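Local coordinates for protein alpha-1,6-mannanase (Bacteroides thetaiotaomicron, PDB 4V1S) that belongs to glycoside hydrolase family 76 and probably hydrolyses alpha-1,6-linked mannan, acting as an endo-type mannanase on polysaccharides, at residues 143-148 against 172-177; 226-231 against 275-280. All coordinates share one frame; numbering follows the deposited sequence. Where two conformers were deposited one is given.

Contact 1 (143-148 against 172-177) and contact 2 (226-231 against 275-280) follow one another along the chain, and their centres lie about 16 Å apart. Their segments touch: Leu-176 CD2 packs 3.9 Å from Ile-231 CD1, and the same methyl lies 4.1 Å from Ala-227 CB. Helix 202-219 is a second connection, since it touches Leu-172 and Ser-175 of contact 1 as well as Ala-228 and Lys-276 of contact 2. On its side away from contact 1, segment 143-148 carries Asp-143 and Trp-147, which hydrogen-bond to a glycerol, probably from the crystallisation liquor; a sugar pocket there is possible but not established. Contact 2 is helix packing farther from the chain centre, about 18 Å against 12 Å.

Contact 1. Residues 143-148 against 172-177; sequences DENGWT and LAFSLS
With CG of Phe-174 turned opposite its own backbone N (chi1 -175°), the ring is brought against the Asn-145 amide. The Ser-175 hydroxyl, placed beside its backbone N, points at the neighbouring Gly-146. Asn-145 ND2 approaches Phe-174 CD2 to 3.4 Å, while OD1 lies 3.9 Å from Phe-174 CB, and the amide and ring planes are 48° apart. This is therefore contact at an angle and not a flat stack. Two bonds fix the rotation of the buried amide: ND2 donates to Phe-141 O and OD1 accepts from Tyr-127 N. Ser-175 OG lies 3.4 Å from Asn-145 CB and 3.1 Å from Gly-146 N. The angle at that N-H is poor, so the short distance is not evidence of a bond; the hydroxyl instead donates to Tyr-142 O. Gly-146 has no side chain, and its CA approaches Leu-172 CA to 5.9 Å. The short segments run roughly antiparallel, with 147° between their directions and axes 8.0 Å apart, a close spacing in keeping with small residues at the interface. Away from this interface, Asp-143 OD2 and Trp-147 NE1 both hydrogen-bond to a glycerol that probably came from the crystallisation liquor. The contact joins helices 142-159 and 162-177, consecutive in the chain and linked by a short turn: a helical hairpin, consistent with the six-hairpin clan. Helix 81-97 covers Trp-147 and Thr-148, helix 202-219 covers Leu-172 and Ser-175, and strand 124-127 closes over Phe-174 through Ile-124, beside the stacked ring of Tyr-142.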
loop_
_atom_site.group_PDB
_atom_site.type_symbol
_atom_site.label_atom_id
_atom_site.label_comp_id
_atom_site.label_asym_id
_atom_site.label_seq_id
_atom_site.Cartn_x
_atom_site.Cartn_y
_atom_site.Cartn_z
ATOM N N ASP A 143 -9.388 5.370 -3.493
ATOM C CA ASP A 143 -8.314 4.455 -3.145
ATOM C C ASP A 143 -7.041 5.178 -2.691
ATOM O O ASP A 143 -6.480 4.830 -1.658
ATOM C CB ASP A 143 -8.030 3.403 -4.230
ATOM C CG ASP A 143 -7.577 3.999 -5.549
ATOM O OD1 ASP A 143 -7.840 5.192 -5.804
ATOM O OD2 ASP A 143 -6.971 3.262 -6.366
ATOM N N GLU A 144 -6.629 6.214 -3.428
ATOM C CA GLU A 144 -5.412 6.946 -3.075
ATOM C C GLU A 144 -5.517 7.463 -1.637
ATOM O O GLU A 144 -4.538 7.449 -0.888
ATOM C CB GLU A 144 -5.155 8.122 -4.024
ATOM C CG GLU A 144 -4.734 7.693 -5.404
ATOM C CD GLU A 144 -4.543 8.842 -6.380
ATOM O OE1 GLU A 144 -4.927 9.991 -6.063
ATOM O OE2 GLU A 144 -4.046 8.563 -7.523
ATOM N N ASN A 145 -6.708 7.931 -1.272
ATOM C CA ASN A 145 -6.924 8.418 0.085
ATOM C C ASN A 145 -6.773 7.334 1.146
ATOM O O ASN A 145 -6.260 7.607 2.232
ATOM C CB ASN A 145 -8.249 9.210 0.214
ATOM C CG ASN A 145 -8.052 10.651 -0.232
ATOM O OD1 ASN A 145 -7.788 11.522 0.578
ATOM N ND2 ASN A 145 -8.065 10.875 -1.541
ATOM N N GLY A 146 -7.211 6.117 0.830
ATOM C CA GLY A 146 -7.053 4.970 1.722
ATOM C C GLY A 146 -5.631 4.486 1.860
ATOM O O GLY A 146 -5.149 4.246 2.963
ATOM N N TRP A 147 -4.919 4.394 0.737
ATOM C CA TRP A 147 -3.507 4.091 0.801
ATOM C C TRP A 147 -2.766 5.054 1.687
ATOM O O TRP A 147 -1.880 4.677 2.458
ATOM C CB TRP A 147 -2.883 4.199 -0.599
ATOM C CG TRP A 147 -3.051 3.096 -1.639
ATOM C CD1 TRP A 147 -4.125 2.865 -2.477
ATOM C CD2 TRP A 147 -2.034 2.177 -2.045
ATOM N NE1 TRP A 147 -3.834 1.845 -3.353
ATOM C CE2 TRP A 147 -2.556 1.415 -3.126
ATOM C CE3 TRP A 147 -0.723 1.930 -1.613
ATOM C CZ2 TRP A 147 -1.801 0.426 -3.788
ATOM C CZ3 TRP A 147 0.011 0.933 -2.254
ATOM C CH2 TRP A 147 -0.530 0.206 -3.339
ATOM N N THR A 148 -3.133 6.338 1.565
ATOM C CA THR A 148 -2.450 7.400 2.312
ATOM C C THR A 148 -2.823 7.331 3.795
ATOM O O THR A 148 -1.943 7.395 4.658
ATOM C CB THR A 148 -2.777 8.786 1.737
ATOM O OG1 THR A 148 -2.386 8.818 0.355
ATOM C CG2 THR A 148 -2.082 9.875 2.483
ATOM N N LEU A 172 -9.286 9.181 5.427
ATOM C CA LEU A 172 -10.236 8.074 5.578
ATOM C C LEU A 172 -11.674 8.600 5.434
ATOM O O LEU A 172 -12.509 7.952 4.796
ATOM C CB LEU A 172 -10.031 7.315 6.869
ATOM C CG LEU A 172 -11.011 6.149 7.068
ATOM C CD1 LEU A 172 -11.021 5.205 5.856
ATOM C CD2 LEU A 172 -10.700 5.395 8.345
ATOM N N ALA A 173 -11.971 9.775 5.988
ATOM C CA ALA A 173 -13.320 10.341 5.822
ATOM C C ALA A 173 -13.616 10.566 4.340
ATOM O O ALA A 173 -14.753 10.352 3.852
ATOM C CB ALA A 173 -13.459 11.625 6.582
ATOM N N PHE A 174 -12.598 10.965 3.597
ATOM C CA PHE A 174 -12.786 11.095 2.180
ATOM C C PHE A 174 -13.119 9.762 1.543
ATOM O O PHE A 174 -14.079 9.652 0.770
ATOM C CB PHE A 174 -11.617 11.781 1.478
ATOM C CG PHE A 174 -11.887 12.029 0.013
ATOM C CD1 PHE A 174 -12.751 13.028 -0.369
ATOM C CD2 PHE A 174 -11.408 11.176 -0.961
ATOM C CE1 PHE A 174 -13.079 13.205 -1.706
ATOM C CE2 PHE A 174 -11.722 11.349 -2.288
ATOM C CZ PHE A 174 -12.556 12.371 -2.666
ATOM N N SER A 175 -12.323 8.749 1.826
ATOM C CA SER A 175 -12.594 7.406 1.254
ATOM C C SER A 175 -14.022 6.951 1.617
ATOM O O SER A 175 -14.753 6.376 0.794
ATOM C CB SER A 175 -11.573 6.386 1.736
ATOM O OG SER A 175 -10.265 6.698 1.310
ATOM N N LEU A 176 -14.407 7.172 2.875
ATOM C CA LEU A 176 -15.732 6.722 3.312
ATOM C C LEU A 176 -16.879 7.501 2.656
ATOM O O LEU A 176 -18.018 6.980 2.553
ATOM C CB LEU A 176 -15.861 6.791 4.840
ATOM C CG LEU A 176 -15.106 5.710 5.592
ATOM C CD1 LEU A 176 -14.993 6.082 7.067
ATOM C CD2 LEU A 176 -15.715 4.318 5.441
ATOM N N SER A 177 -16.578 8.704 2.147
ATOM C CA SER A 177 -17.595 9.492 1.472
ATOM C C SER A 177 -17.859 8.882 0.079
ATOM O O SER A 177 -18.846 9.238 -0.575
ATOM C CB SER A 177 -17.199 10.965 1.316
ATOM O OG SER A 177 -16.207 11.187 0.301
#

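Contact 2. Residues 226-231 against 275-280; sequences DAAIRI and LKMYQA
Helix-to-helix packing in the mainly helical body of this family 76 enzyme brings helix 222-239 against helix 264-281, and between 226-231 and 275-280 the contact is made by one long side chain, Met-277. It reaches from its helix to Ala-228 and Ile-229, and its terminal methyl makes each of the closest contacts. Met-277 CE lies 3.7 Å from Ile-229 CA and 3.8 Å from Ala-228 O, so it rests against the backbone of the opposing helix as well as against side chains. On the side-chain level, Met-277 CE meets Ile-229 CG1 at 3.8 Å and Ala-228 CB at 4.2 Å. The Met-277 chain is extended through chi2 (172°) and then bends at chi3 (80°), which turns the methyl out of the line of the chain and onto the helix surface. Ile-229 brings its CG1 branch to this methyl, and the two side chains cross at a slant. Ala-228, with a short side chain pointing at the other segment, lets the methyl come near the helix backbone.

The backbones themselves stay apart: Ala-228 CA and Met-277 CA, the nearest pair, are 8.0 Å from each other. The two segments bury only 111 Å² between them, and the interaction is apolar apart from the methyl's approach to a carbonyl oxygen. Met-213 of helix 202-219 packs on Ala-228 and Ala-280, bridging the two helices, while Tyr-286 of helix 284-301 covers Met-277. Beyond the interface, Arg-230 pairs with Glu-179 and Lys-276 with Glu-217. Apolar packing of this kind between neighbouring helices is consistent with the (alpha/alpha)6 barrel of six-hairpin glycosidases, the clan to which family 76 is assigned.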
loop_
_atom_site.group_PDB
_atom_site.type_symbol
_atom_site.label_atom_id
_atom_site.label_comp_id
_atom_site.label_asym_id
_atom_site.label_seq_id
_atom_site.Cartn_x
_atom_site.Cartn_y
_atom_site.Cartn_z
ATOM N N ASP A 226 -17.495 -0.953 12.542
ATOM C CA ASP A 226 -18.753 -1.221 11.851
ATOM C C ASP A 226 -18.650 -0.932 10.356
ATOM O O ASP A 226 -19.220 -1.662 9.554
ATOM C CB ASP A 226 -19.900 -0.421 12.474
ATOM C CG ASP A 226 -20.260 -0.902 13.879
ATOM O OD1 ASP A 226 -19.998 -2.089 14.231
ATOM O OD2 ASP A 226 -20.818 -0.081 14.626
ATOM N N ALA A 227 -17.894 0.109 9.986
ATOM C CA ALA A 227 -17.666 0.415 8.584
ATOM C C ALA A 227 -16.878 -0.712 7.907
ATOM O O ALA A 227 -17.248 -1.138 6.830
ATOM C CB ALA A 227 -16.960 1.749 8.427
ATOM N N ALA A 228 -15.808 -1.192 8.546
ATOM C CA ALA A 228 -15.015 -2.270 7.982
ATOM C C ALA A 228 -15.881 -3.511 7.733
ATOM O O ALA A 228 -15.798 -4.152 6.674
ATOM C CB ALA A 228 -13.835 -2.610 8.877
ATOM N N ILE A 229 -16.734 -3.837 8.692
ATOM C CA ILE A 229 -17.607 -5.021 8.588
ATOM C C ILE A 229 -18.602 -4.867 7.451
ATOM O O ILE A 229 -18.800 -5.783 6.654
ATOM C CB ILE A 229 -18.323 -5.290 9.930
ATOM C CG1 ILE A 229 -17.299 -5.766 10.977
ATOM C CG2 ILE A 229 -19.427 -6.326 9.772
ATOM C CD1 ILE A 229 -17.832 -5.789 12.404
ATOM N N ARG A 230 -19.220 -3.692 7.373
ATOM C CA ARG A 230 -20.193 -3.407 6.347
ATOM C C ARG A 230 -19.573 -3.484 4.945
ATOM O O ARG A 230 -20.120 -4.125 4.042
ATOM C CB ARG A 230 -20.811 -2.023 6.604
ATOM C CG ARG A 230 -21.841 -1.592 5.598
ATOM C CD ARG A 230 -22.400 -0.209 5.926
ATOM N NE ARG A 230 -21.368 0.827 5.852
ATOM C CZ ARG A 230 -20.859 1.528 6.865
ATOM N NH1 ARG A 230 -21.272 1.362 8.120
ATOM N NH2 ARG A 230 -19.914 2.436 6.611
ATOM N N ILE A 231 -18.445 -2.792 4.762
ATOM C CA ILE A 231 -17.763 -2.802 3.481
ATOM C C ILE A 231 -17.267 -4.217 3.152
ATOM O O ILE A 231 -17.383 -4.675 2.017
ATOM C CB ILE A 231 -16.603 -1.793 3.484
ATOM C CG1 ILE A 231 -17.162 -0.357 3.591
ATOM C CG2 ILE A 231 -15.736 -1.973 2.248
ATOM C CD1 ILE A 231 -16.121 0.649 4.038
ATOM N N LEU A 275 -7.003 -9.821 8.873
ATOM C CA LEU A 275 -6.208 -10.137 10.065
ATOM C C LEU A 275 -6.513 -9.158 11.179
ATOM O O LEU A 275 -6.584 -9.558 12.345
ATOM C CB LEU A 275 -4.704 -10.206 9.736
ATOM C CG LEU A 275 -4.314 -11.384 8.820
ATOM C CD1 LEU A 275 -2.861 -11.254 8.449
ATOM C CD2 LEU A 275 -4.581 -12.740 9.473
ATOM N N LYS A 276 -6.693 -7.876 10.863
ATOM C CA LYS A 276 -7.070 -6.905 11.902
ATOM C C LYS A 276 -8.486 -7.146 12.405
ATOM O O LYS A 276 -8.757 -6.988 13.596
ATOM C CB LYS A 276 -6.907 -5.461 11.441
ATOM C CG LYS A 276 -5.460 -5.121 11.130
ATOM C CD LYS A 276 -5.181 -3.632 11.136
ATOM C CE LYS A 276 -4.952 -3.113 12.554
ATOM N NZ LYS A 276 -3.656 -3.620 13.100
ATOM N N MET A 277 -9.385 -7.541 11.501
ATOM C CA MET A 277 -10.766 -7.821 11.901
ATOM C C MET A 277 -10.814 -9.030 12.811
ATOM O O MET A 277 -11.585 -9.048 13.768
ATOM C CB MET A 277 -11.664 -8.005 10.689
ATOM C CG MET A 277 -11.761 -6.722 9.864
ATOM S SD MET A 277 -12.611 -6.860 8.308
ATOM C CE MET A 277 -14.312 -6.776 8.907
ATOM N N TYR A 278 -9.955 -10.007 12.545
ATOM C CA TYR A 278 -9.812 -11.146 13.434
ATOM C C TYR A 278 -9.379 -10.729 14.832
ATOM O O TYR A 278 -9.978 -11.151 15.826
ATOM C CB TYR A 278 -8.804 -12.137 12.860
ATOM C CG TYR A 278 -8.476 -13.265 13.805
ATOM C CD1 TYR A 278 -9.474 -14.108 14.284
ATOM C CD2 TYR A 278 -7.165 -13.495 14.209
ATOM C CE1 TYR A 278 -9.176 -15.143 15.153
ATOM C CE2 TYR A 278 -6.860 -14.535 15.059
ATOM C CZ TYR A 278 -7.870 -15.349 15.536
ATOM O OH TYR A 278 -7.558 -16.386 16.376
ATOM N N GLN A 279 -8.351 -9.896 14.921
ATOM C CA GLN A 279 -7.887 -9.423 16.238
ATOM C C GLN A 279 -8.976 -8.637 16.982
ATOM O O GLN A 279 -9.122 -8.780 18.205
ATOM C CB GLN A 279 -6.625 -8.567 16.088
ATOM C CG GLN A 279 -5.419 -9.345 15.575
ATOM C CD GLN A 279 -5.030 -10.566 16.426
ATOM O OE1 GLN A 279 -4.464 -11.551 15.916
ATOM N NE2 GLN A 279 -5.314 -10.512 17.720
ATOM N N ALA A 280 -9.753 -7.843 16.253
ATOM C CA ALA A 280 -10.788 -7.005 16.861
ATOM C C ALA A 280 -12.016 -7.788 17.343
ATOM O O ALA A 280 -12.602 -7.460 18.383
ATOM C CB ALA A 280 -11.216 -5.913 15.895
#